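Local coordinates for DNA replication and repair protein RecF (Caldanaerobacter subterraneus subsp. tengcongensis, PDB 5Z69) that binds ATP through a P-loop ATPase domain of the SMC/Rad50 type and probably acts on single-stranded DNA in replication, recombinational repair and the SOS response, at residues Tyr9-Phe14 with Phe86-Ile91; Val81-Phe86 with Thr313-Val318; Lys153-Asp158 with Ile201-Asn206; Asn163-Asn168 with Asp190-Glu195. All blocks are in the same frame, centred on the assembly; numbering follows the deposited sequence.

Interaction 1 (Tyr9-Phe14 with Phe86-Ile91); sequences YLKEIF and FYEKKI
Lys11 reaches from strand 9-16 of the antiparallel sheet to Tyr87 and Glu88, where the chain turns a corner into strand 86-96, passing over strand 74-83, which lies between the two in the sheet. Its NZ gives a hydrogen bond to the backbone oxygen of Tyr87 and forms a salt bridge with Glu88, OE2 lying 2.8 Å from Lys11 NZ. The same ammonium stands over one face of the Tyr87 ring, 4.0 Å from its centroid and only 12° off the ring normal, a cation-pi contact. One positive charge thus gathers a carbonyl, a carboxylate and an aromatic face, and the pairing with Glu88 probably keeps both groups ionised on this surface of the domain.

The corner at Tyr87 probably helps to bring these groups together. The lysine chain, fully extended beyond its first torsion, spans the 8.8 Å between Lys11 CA and Glu88 CA. Strand 74-83 holds Lys11 in place through backbone hydrogen bonding with Leu80, and the Glu88 side chain also rests on Leu80. The carboxylate receives the ammonium on the anti lone pair of OE2, while the Tyr87 carbonyl takes it at a C=O...N angle of 141°, the donor tilted 33° from the carbonyl plane.

Interaction 2 (Val81-Phe86 with Thr313-Val318); sequences VRSADF and TGEKPV
Glu315 lays its carboxylate against the methyl group of Ala84, with OE2 3.4 Å from Ala84 CB, and the same oxygen accepts a hydrogen bond from the backbone N of Ala84. That bond is nearly straight, 3.1 Å from Ala84 N to Glu315 OE2 at 165°, and it arrives on the syn side of OE2, 18° out of the carboxylate plane. A bend at chi2 (-103°) turns the carboxylate toward the Ser83-Phe86 turn. The other oxygen, OE1, receives a hydrogen bond from a water 2.6 Å away; this water also accepts from Asp85 N and is hydrogen-bonded to Ser83 OG. The carboxylate thereby grips the type I turn directly and through solvent, giving partners to both oxygens of the buried Glu315 and to backbone N-H groups of the turn. A glutamine in its place would probably lose one of the two bonds, because its NH2, facing either the Ala84 N-H or the water, cannot accept. Glu315 N bonds to Thr313 OG1 in an ST turn at the C-terminal end of helix 291-313. The contact joins the turn between strands 74-83 and 86-96 of the antiparallel sheet to the connection between helix 291-313 and strand 318-321 of the mixed sheet, with Met8 packed against both Ser83 and Glu315.

Interaction 3 (Lys153-Asp158 with Ile201-Asn206); sequences KNYFFD and IKVRNN
Tyr155 sets its ring toward helix 186-222 with CG anti to the backbone N (chi1 171°), while Arg204, with CG anti to its carbonyl carbon and the chain extended to NE, runs across the phenol end at about a right angle. The setting is a helix-helix interface between helices 153-177 and 186-222 of the RecF family domain. Val203 meets the near part of the ring obliquely, CG1 lying 3.5 Å from Tyr155 CD2, and farther out Arg204 CG approaches Tyr155 CE2 at 4.1 Å. Helix 137-151 also packs here: Ile148 touches both Tyr155 and Val203, and Asp145 OD1 is hydrogen-bonded to the phenol oxygen and salt-bridged to Arg204 NH2. Arg204 NH1 pairs with Glu274, so the buried guanidinium has carboxylates at two of its nitrogens and is likely to stay charged. A phenylalanine here would probably still pack on Val203 but leave Arg204 NE without its acceptor and Asp145 with one partner fewer. The ring and guanidinium planes are inclined to each other, yet the phenol oxygen lies only 8° out of the guanidinium plane and accepts from Arg204 NE, with 3.0 Å between Arg204 NE and Tyr155 OH and an angle of 167°.

Interaction 4 (Asn163-Asn168 with Asp190-Glu195); sequences NKTLSN and DEKLAE
Lys192 stretches along Thr165 from one helix to the other, and its carbons touch the threonine almost one after another. CB starts 4.1 Å from Thr165 CG2. CG is about equally far from the methyl and the hydroxyl, CD has moved to the hydroxyl at 3.3 Å from Thr165 OG1, and CE comes nearest, 3.2 Å from the same OG1. This progression follows from a chain that is extended throughout, with CG anti to the backbone N (chi1 -169°). At the tip, NZ gives a hydrogen bond to Gln161 OE1, one turn before Thr165, and another to a water that is also hydrogen-bonded to Thr165 OG1. The ammonium is therefore linked to the threonine by solvent, while Thr165 OG1 is in addition bonded to the backbone oxygen of Gln161 within its own helix.

Next to this polar edge, Leu193 supplies the apolar part. Its CD2 lies 3.6 Å from Thr165 CG2 and equally close to the backbone N of Leu166, whose CB is 4.2 Å from Leu193 CD2. The Thr165 and Leu193 side chains lie alongside, pointing opposite ways. Helices 153-177 and 186-222, consecutive in the chain, pack as an antiparallel helical hairpin; the two segments run at 151°, with axes 9.7 Å apart.

Thr165 thus serves two chemistries at once: its methyl packs with leucine, while its hydroxyl lies beside the lysine chain. With no direct hydrogen bond between the segments, their contact rests on van der Waals packing and a water bridge, and the ammonium donates to Gln161 OE1 and to the water.

The four contacts form two pairs in different parts of the chain. Interactions 1 and 2, with centres 11 Å apart, meet at the antiparallel sheet: they share Phe86, and strand 74-83 is the sheet neighbour of both strands 9-16 and 86-96. Their segments alternate along the chain, and interaction 2 extends the link to the loop leading into strand 318-321 of the mixed sheet. Interactions 3 and 4 lie 15 Å apart, centre to centre, on the same helix pair, 153-177 and 186-222, with interaction 4 nearer the helix connection. Both fall between the segments of interaction 2 in sequence, so the helical region is an excursion from a chain that returns to the ATPase core.

Interaction 1 (Tyr9-Phe14 with Phe86-Ile91)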
loop_
_atom_site.group_PDB
_atom_site.type_symbol
_atom_site.label_atom_id
_atom_site.label_comp_id
_atom_site.label_asym_id
_atom_site.label_seq_id
_atom_site.Cartn_x
_atom_site.Cartn_y
_atom_site.Cartn_z
ATOM N N TYR A 9 21.666 22.614 24.509
ATOM C CA TYR A 9 23.094 22.558 24.768
ATOM C C TYR A 9 23.338 21.613 25.950
ATOM O O TYR A 9 22.760 21.775 27.023
ATOM C CB TYR A 9 23.662 23.958 25.073
ATOM C CG TYR A 9 25.167 23.975 25.371
ATOM C CD1 TYR A 9 26.095 24.008 24.339
ATOM C CD2 TYR A 9 25.647 23.973 26.676
ATOM C CE1 TYR A 9 27.456 24.031 24.593
ATOM C CE2 TYR A 9 27.021 23.994 26.943
ATOM C CZ TYR A 9 27.914 24.009 25.889
ATOM O OH TYR A 9 29.271 24.032 26.112
ATOM N N LEU A 10 24.204 20.631 25.746
ATOM C CA LEU A 10 24.557 19.686 26.799
ATOM C C LEU A 10 25.850 20.143 27.414
ATOM O O LEU A 10 26.904 20.074 26.769
ATOM C CB LEU A 10 24.691 18.277 26.224
ATOM C CG LEU A 10 25.069 17.176 27.218
ATOM C CD1 LEU A 10 23.940 16.953 28.246
ATOM C CD2 LEU A 10 25.431 15.877 26.488
ATOM N N LYS A 11 25.790 20.649 28.641
ATOM C CA LYS A 11 26.978 21.198 29.270
ATOM C C LYS A 11 27.919 20.078 29.631
ATOM O O LYS A 11 29.133 20.189 29.489
ATOM C CB LYS A 11 26.631 21.992 30.538
ATOM C CG LYS A 11 25.500 22.999 30.379
ATOM C CD LYS A 11 25.317 23.800 31.679
ATOM C CE LYS A 11 24.225 24.847 31.556
ATOM N NZ LYS A 11 24.112 25.594 32.840
ATOM N N GLU A 12 27.342 18.988 30.109
ATOM C CA GLU A 12 28.136 17.903 30.612
ATOM C C GLU A 12 27.272 16.666 30.717
ATOM O O GLU A 12 26.036 16.749 30.737
ATOM C CB GLU A 12 28.737 18.256 32.004
ATOM C CG GLU A 12 27.696 18.261 33.087
ATOM C CD GLU A 12 28.279 18.317 34.493
ATOM O OE1 GLU A 12 28.995 19.287 34.805
ATOM O OE2 GLU A 12 28.022 17.389 35.291
ATOM N N ILE A 13 27.920 15.514 30.802
ATOM C CA ILE A 13 27.206 14.284 31.081
ATOM C C ILE A 13 28.049 13.461 32.042
ATOM O O ILE A 13 29.293 13.502 32.005
ATOM C CB ILE A 13 26.903 13.472 29.795
ATOM C CG1 ILE A 13 25.817 12.412 30.050
ATOM C CG2 ILE A 13 28.173 12.817 29.255
ATOM C CD1 ILE A 13 25.274 11.734 28.741
ATOM N N PHE A 14 27.370 12.717 32.900
ATOM C CA PHE A 14 28.052 11.819 33.826
ATOM C C PHE A 14 27.554 10.409 33.544
ATOM O O PHE A 14 26.345 10.187 33.547
ATOM C CB PHE A 14 27.771 12.187 35.279
ATOM C CG PHE A 14 28.493 11.307 36.272
ATOM C CD1 PHE A 14 29.829 11.550 36.581
ATOM C CD2 PHE A 14 27.847 10.243 36.888
ATOM C CE1 PHE A 14 30.517 10.740 37.483
ATOM C CE2 PHE A 14 28.528 9.412 37.804
ATOM C CZ PHE A 14 29.854 9.652 38.091
ATOM N N PHE A 86 15.607 27.354 29.995
ATOM C CA PHE A 86 16.325 26.880 31.178
ATOM C C PHE A 86 17.789 27.177 31.080
ATOM O O PHE A 86 18.441 26.643 30.191
ATOM C CB PHE A 86 16.118 25.361 31.369
ATOM C CG PHE A 86 14.728 25.001 31.791
ATOM C CD1 PHE A 86 13.728 24.859 30.849
ATOM C CD2 PHE A 86 14.417 24.836 33.133
ATOM C CE1 PHE A 86 12.433 24.559 31.222
ATOM C CE2 PHE A 86 13.117 24.538 33.521
ATOM C CZ PHE A 86 12.121 24.384 32.540
ATOM N N TYR A 87 18.309 28.041 31.971
ATOM C CA TYR A 87 19.760 28.170 32.115
ATOM C C TYR A 87 20.354 26.800 32.457
ATOM O O TYR A 87 21.441 26.439 31.992
ATOM C CB TYR A 87 20.132 29.205 33.191
ATOM C CG TYR A 87 21.598 29.233 33.603
ATOM C CD1 TYR A 87 22.579 29.812 32.788
ATOM C CD2 TYR A 87 22.000 28.692 34.816
ATOM C CE1 TYR A 87 23.919 29.828 33.191
ATOM C CE2 TYR A 87 23.323 28.710 35.219
ATOM C CZ TYR A 87 24.277 29.283 34.406
ATOM O OH TYR A 87 25.598 29.291 34.827
ATOM N N GLU A 88 19.649 26.024 33.268
ATOM C CA GLU A 88 20.129 24.664 33.535
ATOM C C GLU A 88 18.985 23.716 33.883
ATOM O O GLU A 88 18.107 24.057 34.658
ATOM C CB GLU A 88 21.185 24.654 34.651
ATOM C CG GLU A 88 21.846 23.272 34.836
ATOM C CD GLU A 88 23.182 23.312 35.573
ATOM O OE1 GLU A 88 23.301 22.647 36.620
ATOM O OE2 GLU A 88 24.129 23.975 35.092
ATOM N N LYS A 89 18.978 22.540 33.270
ATOM C CA LYS A 89 18.002 21.516 33.617
ATOM C C LYS A 89 18.758 20.212 33.822
ATOM O O LYS A 89 19.554 19.791 32.965
ATOM C CB LYS A 89 16.920 21.369 32.536
ATOM C CG LYS A 89 16.032 20.111 32.679
ATOM C CD LYS A 89 14.951 20.045 31.578
ATOM C CE LYS A 89 13.806 21.004 31.902
ATOM N NZ LYS A 89 12.836 21.131 30.774
ATOM N N LYS A 90 18.548 19.610 34.988
ATOM C CA LYS A 90 19.195 18.341 35.310
ATOM C C LYS A 90 18.323 17.181 34.862
ATOM O O LYS A 90 17.146 17.097 35.219
ATOM C CB LYS A 90 19.494 18.236 36.829
ATOM C CG LYS A 90 20.331 16.967 37.185
ATOM C CD LYS A 90 20.295 16.601 38.694
ATOM C CE LYS A 90 20.750 17.727 39.572
ATOM N NZ LYS A 90 20.752 17.315 41.014
ATOM N N ILE A 91 18.890 16.284 34.068
ATOM C CA ILE A 91 18.136 15.127 33.630
ATOM C C ILE A 91 18.867 13.875 34.051
ATOM O O ILE A 91 20.009 13.634 33.634
ATOM C CB ILE A 91 17.936 15.113 32.084
ATOM C CG1 ILE A 91 17.259 16.407 31.604
ATOM C CG2 ILE A 91 17.148 13.843 31.632
ATOM C CD1 ILE A 91 17.054 16.398 30.051
#

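Interaction 2 (Val81-Phe86 with Thr313-Val318)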
loop_
_atom_site.group_PDB
_atom_site.type_symbol
_atom_site.label_atom_id
_atom_site.label_comp_id
_atom_site.label_asym_id
_atom_site.label_seq_id
_atom_site.Cartn_x
_atom_site.Cartn_y
_atom_site.Cartn_z
ATOM N N VAL A 81 21.660 20.275 31.015
ATOM C CA VAL A 81 21.402 20.845 29.702
ATOM C C VAL A 81 20.927 22.285 29.840
ATOM O O VAL A 81 20.386 22.694 30.872
ATOM C CB VAL A 81 20.348 20.021 28.876
ATOM C CG1 VAL A 81 20.661 18.517 28.896
ATOM C CG2 VAL A 81 18.932 20.281 29.358
ATOM N N ARG A 82 21.186 23.066 28.808
ATOM C CA ARG A 82 20.634 24.408 28.707
ATOM C C ARG A 82 19.630 24.384 27.556
ATOM O O ARG A 82 19.835 23.676 26.574
ATOM C CB ARG A 82 21.745 25.440 28.478
ATOM C CG ARG A 82 21.261 26.877 28.333
ATOM C CD ARG A 82 22.398 27.880 28.489
ATOM N NE ARG A 82 21.867 29.238 28.620
ATOM C CZ ARG A 82 22.602 30.323 28.847
ATOM N NH1 ARG A 82 23.911 30.235 28.959
ATOM N NH2 ARG A 82 22.021 31.503 28.941
ATOM N N SER A 83 18.527 25.117 27.679
ATOM C CA SER A 83 17.598 25.183 26.557
ATOM C C SER A 83 16.974 26.574 26.561
ATOM O O SER A 83 17.337 27.397 27.391
ATOM C CB SER A 83 16.535 24.073 26.642
ATOM O OG SER A 83 15.586 24.332 27.661
ATOM N N ALA A 84 16.050 26.851 25.655
ATOM C CA ALA A 84 15.545 28.234 25.516
ATOM C C ALA A 84 14.970 28.827 26.810
ATOM O O ALA A 84 15.055 30.038 27.029
ATOM C CB ALA A 84 14.493 28.304 24.417
ATOM N N ASP A 85 14.386 27.985 27.665
ATOM C CA ASP A 85 13.748 28.475 28.887
ATOM C C ASP A 85 14.503 28.078 30.137
ATOM O O ASP A 85 14.067 28.397 31.226
ATOM C CB ASP A 85 12.305 27.956 29.024
ATOM C CG ASP A 85 11.366 28.539 27.981
ATOM O OD1 ASP A 85 11.571 29.708 27.583
ATOM O OD2 ASP A 85 10.432 27.818 27.562
ATOM N N PHE A 86 15.607 27.354 29.995
ATOM C CA PHE A 86 16.325 26.880 31.178
ATOM C C PHE A 86 17.789 27.177 31.080
ATOM O O PHE A 86 18.441 26.643 30.191
ATOM C CB PHE A 86 16.118 25.361 31.369
ATOM C CG PHE A 86 14.728 25.001 31.791
ATOM C CD1 PHE A 86 13.728 24.859 30.849
ATOM C CD2 PHE A 86 14.417 24.836 33.133
ATOM C CE1 PHE A 86 12.433 24.559 31.222
ATOM C CE2 PHE A 86 13.117 24.538 33.521
ATOM C CZ PHE A 86 12.121 24.384 32.540
ATOM N N THR A 313 8.911 23.128 17.504
ATOM C CA THR A 313 9.178 23.382 18.933
ATOM C C THR A 313 9.696 24.781 19.238
ATOM O O THR A 313 9.683 25.212 20.400
ATOM C CB THR A 313 10.200 22.396 19.504
ATOM O OG1 THR A 313 11.453 22.557 18.821
ATOM C CG2 THR A 313 9.699 20.957 19.347
ATOM N N GLY A 314 10.199 25.475 18.215
ATOM C CA GLY A 314 10.891 26.739 18.438
ATOM C C GLY A 314 12.210 26.600 19.191
ATOM O O GLY A 314 12.791 27.588 19.632
ATOM N N GLU A 315 12.686 25.363 19.344
ATOM C CA GLU A 315 13.988 25.107 19.935
ATOM C C GLU A 315 14.998 24.668 18.884
ATOM O O GLU A 315 14.642 24.066 17.866
ATOM C CB GLU A 315 13.880 24.019 21.025
ATOM C CG GLU A 315 12.882 24.313 22.139
ATOM C CD GLU A 315 13.545 24.772 23.444
ATOM O OE1 GLU A 315 12.808 24.926 24.446
ATOM O OE2 GLU A 315 14.788 24.996 23.484
ATOM N N LYS A 316 16.269 24.942 19.133
ATOM C CA LYS A 316 17.317 24.371 18.290
ATOM C C LYS A 316 17.982 23.190 19.005
ATOM O O LYS A 316 18.565 23.355 20.100
ATOM C CB LYS A 316 18.363 25.427 17.925
ATOM C CG LYS A 316 19.486 24.912 17.031
ATOM C CD LYS A 316 20.473 26.024 16.631
ATOM C CE LYS A 316 19.865 27.022 15.677
ATOM N NZ LYS A 316 19.606 26.387 14.344
ATOM N N PRO A 317 17.896 22.001 18.398
ATOM C CA PRO A 317 18.359 20.768 19.048
ATOM C C PRO A 317 19.851 20.571 18.979
ATOM O O PRO A 317 20.545 21.263 18.227
ATOM C CB PRO A 317 17.667 19.670 18.242
ATOM C CG PRO A 317 17.537 20.262 16.883
ATOM C CD PRO A 317 17.214 21.713 17.118
ATOM N N VAL A 318 20.334 19.622 19.772
ATOM C CA VAL A 318 21.706 19.176 19.687
ATOM C C VAL A 318 21.801 18.127 18.582
ATOM O O VAL A 318 20.898 17.319 18.422
ATOM C CB VAL A 318 22.191 18.598 21.038
ATOM C CG1 VAL A 318 23.510 17.893 20.839
ATOM C CG2 VAL A 318 22.299 19.745 22.103
HETATM O O HOH W 1 13.423 25.312 26.893
#

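Interaction 3 (Lys153-Asp158 with Ile201-Asn206)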
loop_
_atom_site.group_PDB
_atom_site.type_symbol
_atom_site.label_atom_id
_atom_site.label_comp_id
_atom_site.label_asym_id
_atom_site.label_seq_id
_atom_site.Cartn_x
_atom_site.Cartn_y
_atom_site.Cartn_z
ATOM N N LYS A 153 2.817 16.110 22.325
ATOM C CA LYS A 153 2.454 15.359 23.521
ATOM C C LYS A 153 1.053 14.742 23.437
ATOM O O LYS A 153 0.806 13.674 23.994
ATOM C CB LYS A 153 2.567 16.276 24.749
ATOM C CG LYS A 153 2.783 15.545 26.061
ATOM N N ASN A 154 0.135 15.396 22.731
ATOM C CA ASN A 154 -1.221 14.870 22.622
ATOM C C ASN A 154 -1.264 13.631 21.740
ATOM O O ASN A 154 -2.056 12.716 21.966
ATOM C CB ASN A 154 -2.171 15.945 22.092
ATOM C CG ASN A 154 -2.295 17.120 23.052
ATOM O OD1 ASN A 154 -2.386 16.930 24.266
ATOM N ND2 ASN A 154 -2.272 18.334 22.516
ATOM N N TYR A 155 -0.409 13.610 20.726
ATOM C CA TYR A 155 -0.309 12.442 19.863
ATOM C C TYR A 155 0.285 11.290 20.644
ATOM O O TYR A 155 -0.194 10.151 20.562
ATOM C CB TYR A 155 0.557 12.736 18.654
ATOM C CG TYR A 155 0.900 11.528 17.798
ATOM C CD1 TYR A 155 2.046 10.754 18.040
ATOM C CD2 TYR A 155 0.097 11.183 16.718
ATOM C CE1 TYR A 155 2.363 9.655 17.207
ATOM C CE2 TYR A 155 0.400 10.105 15.899
ATOM C CZ TYR A 155 1.521 9.346 16.138
ATOM O OH TYR A 155 1.773 8.283 15.284
ATOM N N PHE A 156 1.347 11.593 21.389
ATOM C CA PHE A 156 2.009 10.566 22.170
ATOM C C PHE A 156 1.005 9.956 23.155
ATOM O O PHE A 156 0.936 8.736 23.313
ATOM C CB PHE A 156 3.235 11.125 22.912
ATOM C CG PHE A 156 3.907 10.101 23.772
ATOM C CD1 PHE A 156 4.455 8.962 23.206
ATOM C CD2 PHE A 156 3.937 10.242 25.148
ATOM C CE1 PHE A 156 5.044 7.999 23.993
ATOM C CE2 PHE A 156 4.525 9.283 25.939
ATOM C CZ PHE A 156 5.077 8.160 25.362
ATOM N N PHE A 157 0.223 10.823 23.799
ATOM C CA PHE A 157 -0.901 10.410 24.638
ATOM C C PHE A 157 -1.856 9.437 23.904
ATOM O O PHE A 157 -2.174 8.362 24.405
ATOM C CB PHE A 157 -1.665 11.653 25.109
ATOM C CG PHE A 157 -2.784 11.360 26.080
ATOM C CD1 PHE A 157 -2.581 11.498 27.447
ATOM C CD2 PHE A 157 -4.044 10.970 25.626
ATOM C CE1 PHE A 157 -3.604 11.241 28.344
ATOM C CE2 PHE A 157 -5.068 10.704 26.520
ATOM C CZ PHE A 157 -4.850 10.844 27.879
ATOM N N ASP A 158 -2.322 9.852 22.736
ATOM C CA ASP A 158 -3.198 9.039 21.909
ATOM C C ASP A 158 -2.582 7.686 21.576
ATOM O O ASP A 158 -3.244 6.660 21.685
ATOM C CB ASP A 158 -3.543 9.791 20.620
ATOM C CG ASP A 158 -4.521 10.939 20.863
ATOM O OD1 ASP A 158 -5.180 10.924 21.922
ATOM O OD2 ASP A 158 -4.636 11.838 20.001
ATOM N N ILE A 201 -4.268 8.803 12.727
ATOM C CA ILE A 201 -4.152 8.925 11.276
ATOM C C ILE A 201 -4.096 10.394 10.880
ATOM O O ILE A 201 -3.251 10.802 10.080
ATOM C CB ILE A 201 -5.328 8.222 10.562
ATOM C CG1 ILE A 201 -5.103 6.713 10.590
ATOM C CG2 ILE A 201 -5.482 8.732 9.119
ATOM C CD1 ILE A 201 -6.368 5.902 10.410
ATOM N N LYS A 202 -4.969 11.200 11.477
ATOM C CA LYS A 202 -5.016 12.622 11.152
ATOM C C LYS A 202 -3.673 13.305 11.408
ATOM O O LYS A 202 -3.173 14.057 10.566
ATOM C CB LYS A 202 -6.116 13.328 11.951
ATOM C CG LYS A 202 -6.268 14.791 11.562
ATOM C CD LYS A 202 -6.555 15.695 12.747
ATOM C CE LYS A 202 -5.301 15.913 13.594
ATOM N NZ LYS A 202 -5.503 16.869 14.729
ATOM N N VAL A 203 -3.075 13.033 12.562
ATOM C CA VAL A 203 -1.811 13.671 12.878
ATOM C C VAL A 203 -0.665 13.111 12.041
ATOM O O VAL A 203 0.223 13.862 11.608
ATOM C CB VAL A 203 -1.472 13.525 14.368
ATOM C CG1 VAL A 203 -0.049 14.036 14.642
ATOM C CG2 VAL A 203 -2.507 14.261 15.207
ATOM N N ARG A 204 -0.673 11.803 11.811
ATOM C CA ARG A 204 0.349 11.206 10.954
ATOM C C ARG A 204 0.323 11.841 9.570
ATOM O O ARG A 204 1.380 12.095 8.979
ATOM C CB ARG A 204 0.167 9.698 10.829
ATOM C CG ARG A 204 0.654 8.905 12.033
ATOM C CD ARG A 204 0.497 7.410 11.787
ATOM N NE ARG A 204 1.006 6.657 12.920
ATOM C CZ ARG A 204 0.981 5.338 13.022
ATOM N NH1 ARG A 204 0.459 4.597 12.046
ATOM N NH2 ARG A 204 1.476 4.759 14.108
ATOM N N ASN A 205 -0.884 12.099 9.064
ATOM C CA ASN A 205 -1.039 12.757 7.763
ATOM C C ASN A 205 -0.469 14.165 7.779
ATOM O O ASN A 205 0.254 14.565 6.861
ATOM C CB ASN A 205 -2.505 12.819 7.345
ATOM C CG ASN A 205 -2.674 13.242 5.884
ATOM O OD1 ASN A 205 -2.318 12.506 4.968
ATOM N ND2 ASN A 205 -3.202 14.435 5.675
ATOM N N ASN A 206 -0.804 14.926 8.817
ATOM C CA ASN A 206 -0.246 16.270 8.971
ATOM C C ASN A 206 1.282 16.255 8.908
ATOM O O ASN A 206 1.893 17.106 8.267
ATOM C CB ASN A 206 -0.691 16.912 10.290
ATOM C CG ASN A 206 -2.203 17.052 10.409
ATOM O OD1 ASN A 206 -2.749 17.021 11.514
ATOM N ND2 ASN A 206 -2.885 17.205 9.278
#

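Interaction 4 (Asn163-Asn168 with Asp190-Glu195)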
loop_
_atom_site.group_PDB
_atom_site.type_symbol
_atom_site.label_atom_id
_atom_site.label_comp_id
_atom_site.label_asym_id
_atom_site.label_seq_id
_atom_site.Cartn_x
_atom_site.Cartn_y
_atom_site.Cartn_z
ATOM N N ASN A 163 -2.404 1.926 22.118
ATOM C CA ASN A 163 -1.703 0.654 22.302
ATOM C C ASN A 163 -2.273 -0.115 23.475
ATOM O O ASN A 163 -2.276 -1.354 23.473
ATOM C CB ASN A 163 -0.206 0.858 22.514
ATOM C CG ASN A 163 0.503 1.355 21.282
ATOM O OD1 ASN A 163 -0.039 1.335 20.179
ATOM N ND2 ASN A 163 1.740 1.801 21.465
ATOM N N LYS A 164 -2.749 0.626 24.475
ATOM C CA LYS A 164 -3.350 0.031 25.674
ATOM C C LYS A 164 -4.663 -0.655 25.325
ATOM O O LYS A 164 -4.904 -1.802 25.698
ATOM C CB LYS A 164 -3.581 1.104 26.743
ATOM C CG LYS A 164 -4.047 0.577 28.091
ATOM C CD LYS A 164 -3.844 1.646 29.176
ATOM N N THR A 165 -5.510 0.056 24.593
ATOM C CA THR A 165 -6.783 -0.492 24.128
ATOM C C THR A 165 -6.581 -1.660 23.157
ATOM O O THR A 165 -7.302 -2.653 23.193
ATOM C CB THR A 165 -7.620 0.598 23.449
ATOM O OG1 THR A 165 -7.858 1.648 24.391
ATOM C CG2 THR A 165 -8.943 0.052 22.977
ATOM N N LEU A 166 -5.595 -1.533 22.287
ATOM C CA LEU A 166 -5.259 -2.615 21.380
ATOM C C LEU A 166 -4.878 -3.874 22.166
ATOM O O LEU A 166 -5.351 -4.981 21.871
ATOM C CB LEU A 166 -4.121 -2.197 20.464
ATOM C CG LEU A 166 -3.629 -3.282 19.515
ATOM C CD1 LEU A 166 -4.758 -3.673 18.565
ATOM C CD2 LEU A 166 -2.410 -2.811 18.725
ATOM N N SER A 167 -4.023 -3.697 23.173
ATOM C CA SER A 167 -3.584 -4.823 23.996
ATOM C C SER A 167 -4.771 -5.487 24.686
ATOM O O SER A 167 -4.859 -6.721 24.735
ATOM C CB SER A 167 -2.559 -4.379 25.039
ATOM O OG SER A 167 -2.180 -5.481 25.850
ATOM N N ASN A 168 -5.678 -4.665 25.219
ATOM C CA ASN A 168 -6.900 -5.179 25.829
ATOM C C ASN A 168 -7.745 -5.950 24.819
ATOM O O ASN A 168 -8.285 -7.009 25.131
ATOM C CB ASN A 168 -7.730 -4.049 26.429
ATOM C CG ASN A 168 -7.065 -3.422 27.659
ATOM O OD1 ASN A 168 -6.191 -4.029 28.280
ATOM N ND2 ASN A 168 -7.478 -2.208 28.001
ATOM N N ASP A 190 -13.829 -1.748 19.961
ATOM C CA ASP A 190 -13.765 -1.375 18.561
ATOM C C ASP A 190 -14.000 0.114 18.394
ATOM O O ASP A 190 -13.265 0.800 17.664
ATOM C CB ASP A 190 -14.807 -2.153 17.739
ATOM C CG ASP A 190 -14.362 -3.572 17.394
ATOM O OD1 ASP A 190 -15.151 -4.286 16.740
ATOM O OD2 ASP A 190 -13.234 -3.974 17.763
ATOM N N GLU A 191 -15.044 0.605 19.059
ATOM C CA GLU A 191 -15.407 2.012 19.004
ATOM C C GLU A 191 -14.237 2.869 19.465
ATOM O O GLU A 191 -13.914 3.879 18.845
ATOM C CB GLU A 191 -16.639 2.283 19.871
ATOM C CG GLU A 191 -17.851 1.424 19.507
ATOM C CD GLU A 191 -19.064 1.682 20.395
ATOM O OE1 GLU A 191 -20.165 1.913 19.843
ATOM O OE2 GLU A 191 -18.924 1.643 21.637
ATOM N N LYS A 192 -13.591 2.434 20.540
ATOM C CA LYS A 192 -12.500 3.203 21.140
ATOM C C LYS A 192 -11.290 3.220 20.210
ATOM O O LYS A 192 -10.675 4.270 20.001
ATOM C CB LYS A 192 -12.112 2.631 22.511
ATOM C CG LYS A 192 -11.158 3.556 23.292
ATOM C CD LYS A 192 -10.876 3.054 24.686
ATOM C CE LYS A 192 -9.879 3.973 25.401
ATOM N NZ LYS A 192 -9.818 3.684 26.847
ATOM N N LEU A 193 -10.964 2.064 19.637
ATOM C CA LEU A 193 -9.832 1.970 18.711
ATOM C C LEU A 193 -10.021 2.847 17.487
ATOM O O LEU A 193 -9.048 3.359 16.931
ATOM C CB LEU A 193 -9.608 0.523 18.257
ATOM C CG LEU A 193 -8.963 -0.428 19.265
ATOM C CD1 LEU A 193 -8.931 -1.842 18.697
ATOM C CD2 LEU A 193 -7.555 0.027 19.673
ATOM N N ALA A 194 -11.269 3.002 17.052
ATOM C CA ALA A 194 -11.556 3.770 15.848
ATOM C C ALA A 194 -11.420 5.261 16.144
ATOM O O ALA A 194 -10.884 6.034 15.343
ATOM C CB ALA A 194 -12.967 3.436 15.316
ATOM N N GLU A 195 -11.896 5.664 17.313
ATOM C CA GLU A 195 -11.744 7.048 17.727
ATOM C C GLU A 195 -10.277 7.432 17.857
ATOM O O GLU A 195 -9.847 8.450 17.317
ATOM C CB GLU A 195 -12.465 7.298 19.040
ATOM C CG GLU A 195 -12.200 8.679 19.615
ATOM C CD GLU A 195 -12.717 8.802 21.025
ATOM O OE1 GLU A 195 -13.936 9.013 21.189
ATOM O OE2 GLU A 195 -11.910 8.670 21.969
HETATM O O HOH W 2 -9.382 0.502 26.967
#